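Local coordinates for polyisoprenyl-teichoic acid--peptidoglycan teichoic acid transferase TagV (Bacillus subtilis, PDB 6UF3), which belongs to the LytR-CpsA-Psr family of bacterial envelope enzymes and is built round a mixed beta-sheet with helices on both faces, at residues A[109-114]-A[144-149]; A[42-47]-A[163-168]; A[11-16]-A[66-71]. One frame throughout, in Å; residues are numbered along the deposited sequence.

Contact 1 of 3, residues A[109-114]-A[144-149]; sequences IDVDVP and LAYARM
Tyr-146 reaches from helix 144-148 to strand 109-113 and the proline after it, and meets Val-111, Val-113 and Pro-114 in turn. CB of Tyr-146 sets out toward the strand; the first torsion, with CG anti to the backbone N (chi1 -170°), then carries the ring toward the strand, whose axis passes 11.8 Å from that of the helix. CG2 of Val-111 sits over one face of the ring, displaced toward the rim, 4.1 Å from CZ of Tyr-146, and Val-113 CG2 meets CE1 obliquely from that same side, at 4.0 Å. Short branched valines suit a strand and bring methyl groups, with no polar atoms, against the aromatic surface. At the tip, CD of Pro-114 comes close to the ring plane, 3.3 Å from Tyr-146 OH. The buried hydroxyl is satisfied by a hydrogen bond to Gln-166 OE1, while NE2 of the same glutamine binds Asp-112 O, so one amide holds both the tyrosine tip and the strand backbone. The contact thus fastens helix 140-148 to a two-stranded antiparallel sheet of strands 109-113 and 134-138; Phe-117 of strand 117-119 also touches Tyr-146, and helix 96-105 packs against Leu-144.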
# COMPACT_ATOMS: atom_id res chain seq x y z
N ILE A 109 7.63 6.33 13.58
CA ILE A 109 8.19 6.28 12.24
C ILE A 109 8.73 7.65 11.85
O ILE A 109 8.19 8.69 12.23
CB ILE A 109 7.11 5.77 11.24
CG1 ILE A 109 7.75 4.97 10.12
CG2 ILE A 109 6.20 6.90 10.74
CD1 ILE A 109 8.51 3.76 10.60
N ASP A 110 9.81 7.66 11.07
CA ASP A 110 10.44 8.91 10.66
C ASP A 110 10.01 9.26 9.24
O ASP A 110 10.14 8.44 8.33
CB ASP A 110 11.96 8.79 10.76
CG ASP A 110 12.40 8.54 12.19
OD1 ASP A 110 12.48 9.52 12.96
OD2 ASP A 110 12.62 7.37 12.56
N VAL A 111 9.50 10.48 9.06
CA VAL A 111 9.09 10.95 7.74
C VAL A 111 9.56 12.38 7.53
O VAL A 111 9.75 13.15 8.48
CB VAL A 111 7.56 10.88 7.50
CG1 VAL A 111 7.05 9.43 7.52
CG2 VAL A 111 6.81 11.74 8.51
N ASP A 112 9.73 12.74 6.26
CA ASP A 112 10.10 14.10 5.86
C ASP A 112 8.82 14.84 5.48
O ASP A 112 8.29 14.67 4.38
CB ASP A 112 11.10 14.06 4.71
CG ASP A 112 11.80 15.39 4.51
OD1 ASP A 112 11.51 16.34 5.27
OD2 ASP A 112 12.64 15.49 3.59
N VAL A 113 8.30 15.64 6.41
CA VAL A 113 7.06 16.39 6.23
C VAL A 113 7.25 17.45 5.15
O VAL A 113 8.22 18.22 5.21
CB VAL A 113 6.63 17.03 7.56
CG1 VAL A 113 5.39 17.89 7.36
CG2 VAL A 113 6.37 15.94 8.59
N PRO A 114 6.36 17.54 4.15
CA PRO A 114 6.58 18.48 3.04
C PRO A 114 6.25 19.92 3.38
O PRO A 114 6.89 20.84 2.84
CB PRO A 114 5.65 17.94 1.95
CG PRO A 114 4.54 17.30 2.69
CD PRO A 114 5.17 16.69 3.93
N LEU A 144 -1.28 8.14 11.47
CA LEU A 144 -2.60 8.00 10.85
C LEU A 144 -3.11 9.35 10.34
O LEU A 144 -3.59 9.45 9.20
CB LEU A 144 -3.60 7.41 11.85
CG LEU A 144 -5.01 7.19 11.29
CD1 LEU A 144 -4.94 6.19 10.15
CD2 LEU A 144 -5.99 6.74 12.36
N ALA A 145 -3.02 10.39 11.18
CA ALA A 145 -3.46 11.71 10.73
C ALA A 145 -2.66 12.18 9.53
O ALA A 145 -3.20 12.81 8.61
CB ALA A 145 -3.37 12.72 11.87
N TYR A 146 -1.35 11.89 9.52
CA TYR A 146 -0.50 12.21 8.38
C TYR A 146 -0.99 11.51 7.12
O TYR A 146 -1.05 12.12 6.04
CB TYR A 146 0.94 11.80 8.71
CG TYR A 146 1.99 12.27 7.72
CD1 TYR A 146 2.39 13.59 7.69
CD2 TYR A 146 2.59 11.37 6.84
CE1 TYR A 146 3.36 14.02 6.80
CE2 TYR A 146 3.56 11.79 5.94
CZ TYR A 146 3.94 13.12 5.93
OH TYR A 146 4.89 13.56 5.05
N ALA A 147 -1.35 10.23 7.23
CA ALA A 147 -1.80 9.46 6.07
C ALA A 147 -3.15 9.92 5.58
O ALA A 147 -3.44 9.82 4.38
CB ALA A 147 -1.86 7.97 6.41
N ARG A 148 -4.00 10.44 6.47
CA ARG A 148 -5.38 10.76 6.12
C ARG A 148 -5.57 12.18 5.61
O ARG A 148 -6.61 12.45 4.99
CB ARG A 148 -6.29 10.55 7.33
CG ARG A 148 -6.49 9.10 7.72
CD ARG A 148 -7.30 8.98 9.00
NE ARG A 148 -8.72 9.29 8.80
CZ ARG A 148 -9.56 9.60 9.78
NH1 ARG A 148 -9.12 9.65 11.04
NH2 ARG A 148 -10.82 9.87 9.51
N MET A 149 -4.62 13.08 5.84
CA MET A 149 -4.82 14.48 5.50
C MET A 149 -5.13 14.65 4.02
O MET A 149 -4.53 14.00 3.16
CB MET A 149 -3.59 15.31 5.86
CG MET A 149 -3.77 16.81 5.68
SD MET A 149 -3.29 17.38 4.04
CE MET A 149 -1.51 17.39 4.20

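Contact 2 of 3, residues A[42-47]-A[163-168]; sequences MLSIPR and RQKQIL
Ser-44 and Lys-165 bring strand 42-44 and helix 163-168 nearest, CA to CA 7.3 Å, with the two axes 9.7 Å apart and running roughly antiparallel at 146°. This is where a helical layer meets the central sheet of an alpha/beta/alpha sandwich; Leu-43 points away from the helix, and its side chain touches Leu-84 of helix 72-84 on the other face. Met-42 lies extended until its last torsion (chi3 -61°) bends the methyl aside. The sulfur then rests against the aliphatic part of Lys-165, SD to CG 3.8 Å, and CE meets the tip of Leu-168, at 3.7 Å from CD2. A flexible, unbranched methionine can fit its sulfur and methyl to both Lys-165 and Leu-168. Lysine suits the border of this layer because its methylenes cover the sheet and its ammonium group can still find polar company. Its CE passes 3.3 Å from OG of Ser-44, a small residue that lets the long chain lie close; OG has a weak hydrogen bond to Asn-161 OD1. Beyond CE, one water joins the partners by accepting two hydrogen bonds, from Lys-165 NZ at 2.8 Å and from the backbone N of Ser-44 at 2.9 Å.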
# COMPACT_ATOMS: atom_id res chain seq x y z
N MET A 42 7.85 -0.64 -6.46
CA MET A 42 6.68 -0.19 -5.70
C MET A 42 5.78 0.66 -6.58
O MET A 42 6.26 1.46 -7.38
CB MET A 42 7.09 0.62 -4.45
CG MET A 42 5.88 1.07 -3.60
SD MET A 42 6.28 2.05 -2.14
CE MET A 42 7.30 0.89 -1.23
N LEU A 43 4.46 0.48 -6.42
CA LEU A 43 3.47 1.20 -7.20
C LEU A 43 2.24 1.44 -6.34
O LEU A 43 1.67 0.48 -5.83
CB LEU A 43 3.12 0.36 -8.44
CG LEU A 43 1.94 0.71 -9.34
CD1 LEU A 43 2.31 1.88 -10.25
CD2 LEU A 43 1.57 -0.51 -10.14
N SER A 44 1.82 2.70 -6.17
CA SER A 44 0.51 2.92 -5.56
C SER A 44 -0.55 3.04 -6.65
O SER A 44 -0.26 3.44 -7.77
CB SER A 44 0.49 4.16 -4.66
OG SER A 44 0.80 5.34 -5.37
N ILE A 45 -1.77 2.66 -6.31
CA ILE A 45 -2.89 2.77 -7.23
C ILE A 45 -3.89 3.78 -6.66
O ILE A 45 -4.46 3.54 -5.59
CB ILE A 45 -3.58 1.42 -7.47
CG1 ILE A 45 -2.57 0.35 -7.90
CG2 ILE A 45 -4.70 1.60 -8.49
CD1 ILE A 45 -3.12 -1.09 -7.82
N PRO A 46 -4.15 4.90 -7.35
CA PRO A 46 -5.09 5.90 -6.82
C PRO A 46 -6.45 5.28 -6.56
O PRO A 46 -6.91 4.42 -7.31
CB PRO A 46 -5.15 6.94 -7.94
CG PRO A 46 -3.82 6.82 -8.64
CD PRO A 46 -3.46 5.36 -8.57
N ARG A 47 -7.10 5.74 -5.48
CA ARG A 47 -8.35 5.13 -5.03
C ARG A 47 -9.46 5.29 -6.06
O ARG A 47 -10.39 4.47 -6.10
CB ARG A 47 -8.79 5.74 -3.70
N ARG A 163 2.17 10.43 0.70
CA ARG A 163 2.45 10.23 2.12
C ARG A 163 2.32 8.77 2.54
O ARG A 163 3.08 8.30 3.40
CB ARG A 163 1.54 11.12 2.97
CG ARG A 163 1.95 12.59 2.95
CD ARG A 163 0.98 13.47 3.72
NE ARG A 163 0.10 14.21 2.83
CZ ARG A 163 -1.20 13.95 2.67
NH1 ARG A 163 -1.77 12.96 3.34
NH2 ARG A 163 -1.92 14.69 1.83
N GLN A 164 1.38 8.03 1.95
CA GLN A 164 1.28 6.60 2.23
C GLN A 164 2.54 5.86 1.79
O GLN A 164 3.06 5.01 2.53
CB GLN A 164 0.04 6.01 1.53
CG GLN A 164 -1.27 6.47 2.14
CD GLN A 164 -2.45 6.36 1.18
OE1 GLN A 164 -2.37 5.69 0.14
NE2 GLN A 164 -3.54 7.03 1.50
N LYS A 165 3.05 6.17 0.60
CA LYS A 165 4.28 5.52 0.17
C LYS A 165 5.44 5.93 1.06
O LYS A 165 6.32 5.11 1.35
CB LYS A 165 4.57 5.84 -1.30
CG LYS A 165 3.77 4.95 -2.26
CD LYS A 165 4.17 5.18 -3.71
CE LYS A 165 3.66 6.53 -4.21
NZ LYS A 165 4.09 6.81 -5.61
N GLN A 166 5.45 7.18 1.52
CA GLN A 166 6.47 7.62 2.48
C GLN A 166 6.45 6.77 3.75
O GLN A 166 7.51 6.39 4.28
CB GLN A 166 6.24 9.09 2.83
CG GLN A 166 7.44 9.97 2.70
CD GLN A 166 7.12 11.41 3.05
OE1 GLN A 166 5.95 11.78 3.18
NE2 GLN A 166 8.14 12.23 3.21
N ILE A 167 5.26 6.50 4.28
CA ILE A 167 5.14 5.67 5.48
C ILE A 167 5.67 4.27 5.22
O ILE A 167 6.43 3.71 6.02
CB ILE A 167 3.67 5.64 5.96
CG1 ILE A 167 3.29 7.00 6.54
CG2 ILE A 167 3.42 4.51 6.97
CD1 ILE A 167 1.79 7.27 6.50
N LEU A 168 5.27 3.67 4.09
CA LEU A 168 5.72 2.31 3.80
C LEU A 168 7.24 2.27 3.60
O LEU A 168 7.90 1.33 4.04
CB LEU A 168 5.00 1.76 2.58
CG LEU A 168 5.31 0.31 2.17
CD1 LEU A 168 5.05 -0.66 3.30
CD2 LEU A 168 4.44 -0.03 0.94
O HOH W 1 3.20 4.94 -7.48

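Contact 3 of 3, residues A[11-16]-A[66-71]; sequences MGIEDY and AAYSKG
Next to Tyr-68, which meets Met-11, Ile-13 and Tyr-16, the carbonyl oxygen of Ala-66 is gripped twice by Ser-69. The hydroxyl OG of Ser-69 donates to Ala-66 O at 2.6 Å, on a line bent to 123° at the oxygen, and Ser-69 N adds a weak bond to the same O at 3.0 Å. Serine suits this place because its short side chain can fold back on its own turn. The irregular helical turn so closed leads into helix 72-84, on one face of the alpha/beta/alpha sandwich, and presents Tyr-68 to strand 11-13 of the central sheet. There Ile-13 makes a CH-pi contact: its CG2 stands almost exactly on the ring normal, 3° off, and 4.1 Å from the centroid of the Tyr-68 ring. Its other branch, CG1, is set between backbone N and carbonyl carbon (chi1 67°), and the extended chi2 carries CD1 on to the phenol end, 3.7 Å from CE1 of Tyr-68. Beta-branched isoleucine, at home in a strand, can thus serve two rings, since the same CD1 also lies over a face of Tyr-16, 3.4 Å above its plane and near the rim. Met-11 comes to the edge of the Tyr-68 ring instead, a Met-aromatic contact with SD 5.3 Å from the centroid. Thr-93 of the adjacent strand 90-94 and Thr-76 of helix 72-84 also touch the tyrosine. Its hydroxyl reaches the edge of the second ring, OH of Tyr-68 lying 3.5 Å from CD1 of Tyr-16.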
# COMPACT_ATOMS: atom_id res chain seq x y z
N MET A 11 -3.21 -3.14 1.59
CA MET A 11 -4.52 -2.51 1.59
C MET A 11 -4.71 -1.77 2.90
O MET A 11 -4.56 -2.37 3.98
CB MET A 11 -5.62 -3.57 1.39
CG MET A 11 -5.62 -4.18 0.00
SD MET A 11 -6.57 -5.73 -0.08
CE MET A 11 -5.38 -6.88 0.60
N GLY A 12 -4.98 -0.47 2.82
CA GLY A 12 -5.39 0.32 3.96
C GLY A 12 -6.87 0.64 3.87
O GLY A 12 -7.33 1.14 2.84
N ILE A 13 -7.61 0.31 4.94
CA ILE A 13 -9.05 0.50 4.98
C ILE A 13 -9.45 1.16 6.29
O ILE A 13 -8.67 1.24 7.24
CB ILE A 13 -9.81 -0.83 4.80
CG1 ILE A 13 -9.57 -1.73 6.01
CG2 ILE A 13 -9.38 -1.54 3.52
CD1 ILE A 13 -10.39 -2.99 5.97
N GLU A 14 -10.69 1.65 6.33
CA GLU A 14 -11.26 2.16 7.57
C GLU A 14 -12.10 1.10 8.27
O GLU A 14 -11.83 0.75 9.42
CB GLU A 14 -12.10 3.42 7.30
CG GLU A 14 -12.77 3.98 8.55
CD GLU A 14 -13.39 5.36 8.34
OE1 GLU A 14 -13.23 5.93 7.24
OE2 GLU A 14 -14.04 5.86 9.28
N ASP A 15 -13.10 0.56 7.57
CA ASP A 15 -14.03 -0.42 8.13
C ASP A 15 -13.79 -1.77 7.47
O ASP A 15 -13.95 -1.90 6.25
CB ASP A 15 -15.48 0.02 7.92
CG ASP A 15 -15.80 1.33 8.62
OD1 ASP A 15 -15.55 1.45 9.83
OD2 ASP A 15 -16.31 2.25 7.94
N TYR A 16 -13.43 -2.77 8.27
CA TYR A 16 -13.49 -4.15 7.80
C TYR A 16 -14.92 -4.59 7.49
O TYR A 16 -15.11 -5.51 6.68
CB TYR A 16 -12.89 -5.10 8.85
CG TYR A 16 -11.38 -5.23 8.82
CD1 TYR A 16 -10.74 -5.84 7.75
CD2 TYR A 16 -10.61 -4.76 9.87
CE1 TYR A 16 -9.35 -5.97 7.73
CE2 TYR A 16 -9.23 -4.88 9.86
CZ TYR A 16 -8.61 -5.48 8.79
OH TYR A 16 -7.23 -5.59 8.78
N ALA A 66 -13.85 0.66 -4.70
CA ALA A 66 -15.10 -0.03 -4.43
C ALA A 66 -14.93 -1.55 -4.40
O ALA A 66 -15.82 -2.24 -3.90
CB ALA A 66 -16.16 0.35 -5.46
N ALA A 67 -13.81 -2.08 -4.91
CA ALA A 67 -13.65 -3.53 -4.96
C ALA A 67 -13.75 -4.15 -3.58
O ALA A 67 -14.38 -5.19 -3.40
CB ALA A 67 -12.32 -3.91 -5.61
N TYR A 68 -13.11 -3.54 -2.58
CA TYR A 68 -13.15 -4.10 -1.23
C TYR A 68 -14.56 -4.09 -0.68
O TYR A 68 -14.93 -4.97 0.10
CB TYR A 68 -12.20 -3.32 -0.31
CG TYR A 68 -11.73 -4.11 0.90
CD1 TYR A 68 -12.47 -4.11 2.07
CD2 TYR A 68 -10.54 -4.82 0.88
CE1 TYR A 68 -12.07 -4.82 3.18
CE2 TYR A 68 -10.12 -5.54 2.00
CZ TYR A 68 -10.89 -5.53 3.14
OH TYR A 68 -10.49 -6.24 4.27
N SER A 69 -15.37 -3.11 -1.10
CA SER A 69 -16.74 -3.05 -0.65
C SER A 69 -17.66 -3.98 -1.43
O SER A 69 -18.84 -4.08 -1.10
CB SER A 69 -17.27 -1.62 -0.78
OG SER A 69 -17.54 -1.33 -2.14
N LYS A 70 -17.14 -4.65 -2.46
CA LYS A 70 -17.96 -5.51 -3.31
C LYS A 70 -17.31 -6.87 -3.46
O LYS A 70 -17.10 -7.38 -4.56
CB LYS A 70 -18.17 -4.83 -4.66
CG LYS A 70 -18.95 -3.53 -4.55
CD LYS A 70 -19.32 -3.00 -5.91
CE LYS A 70 -20.06 -1.67 -5.80
NZ LYS A 70 -21.20 -1.74 -4.87
N GLY A 71 -16.97 -7.49 -2.33
CA GLY A 71 -16.34 -8.80 -2.33
C GLY A 71 -15.14 -8.93 -1.41
O GLY A 71 -14.55 -10.01 -1.31

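Contact 2 lies nearest the centre of the chain, its own centre about 5 Å from it, yet is only partly buried and uses a charged group and a water; contacts 1 and 3, about 14 and 13 Å out, are locally buried and centre on tyrosines. Contacts 2 and 3 reach the same mixed sheet, one bringing helix 158-177 to it and the other the loop before helix 72-84. Contact 1 belongs to a separate small sheet, but touches contact 2 through Gln-166 and by Ala-147 CB against Ile-167 CD1. Contact 3 touches neither. A hydrogen-bonded hydroxyl ends the ring in contact 1; in contact 3 an isoleucine methyl meets the Tyr-68 ring over its face and a methionine sulfur at its edge.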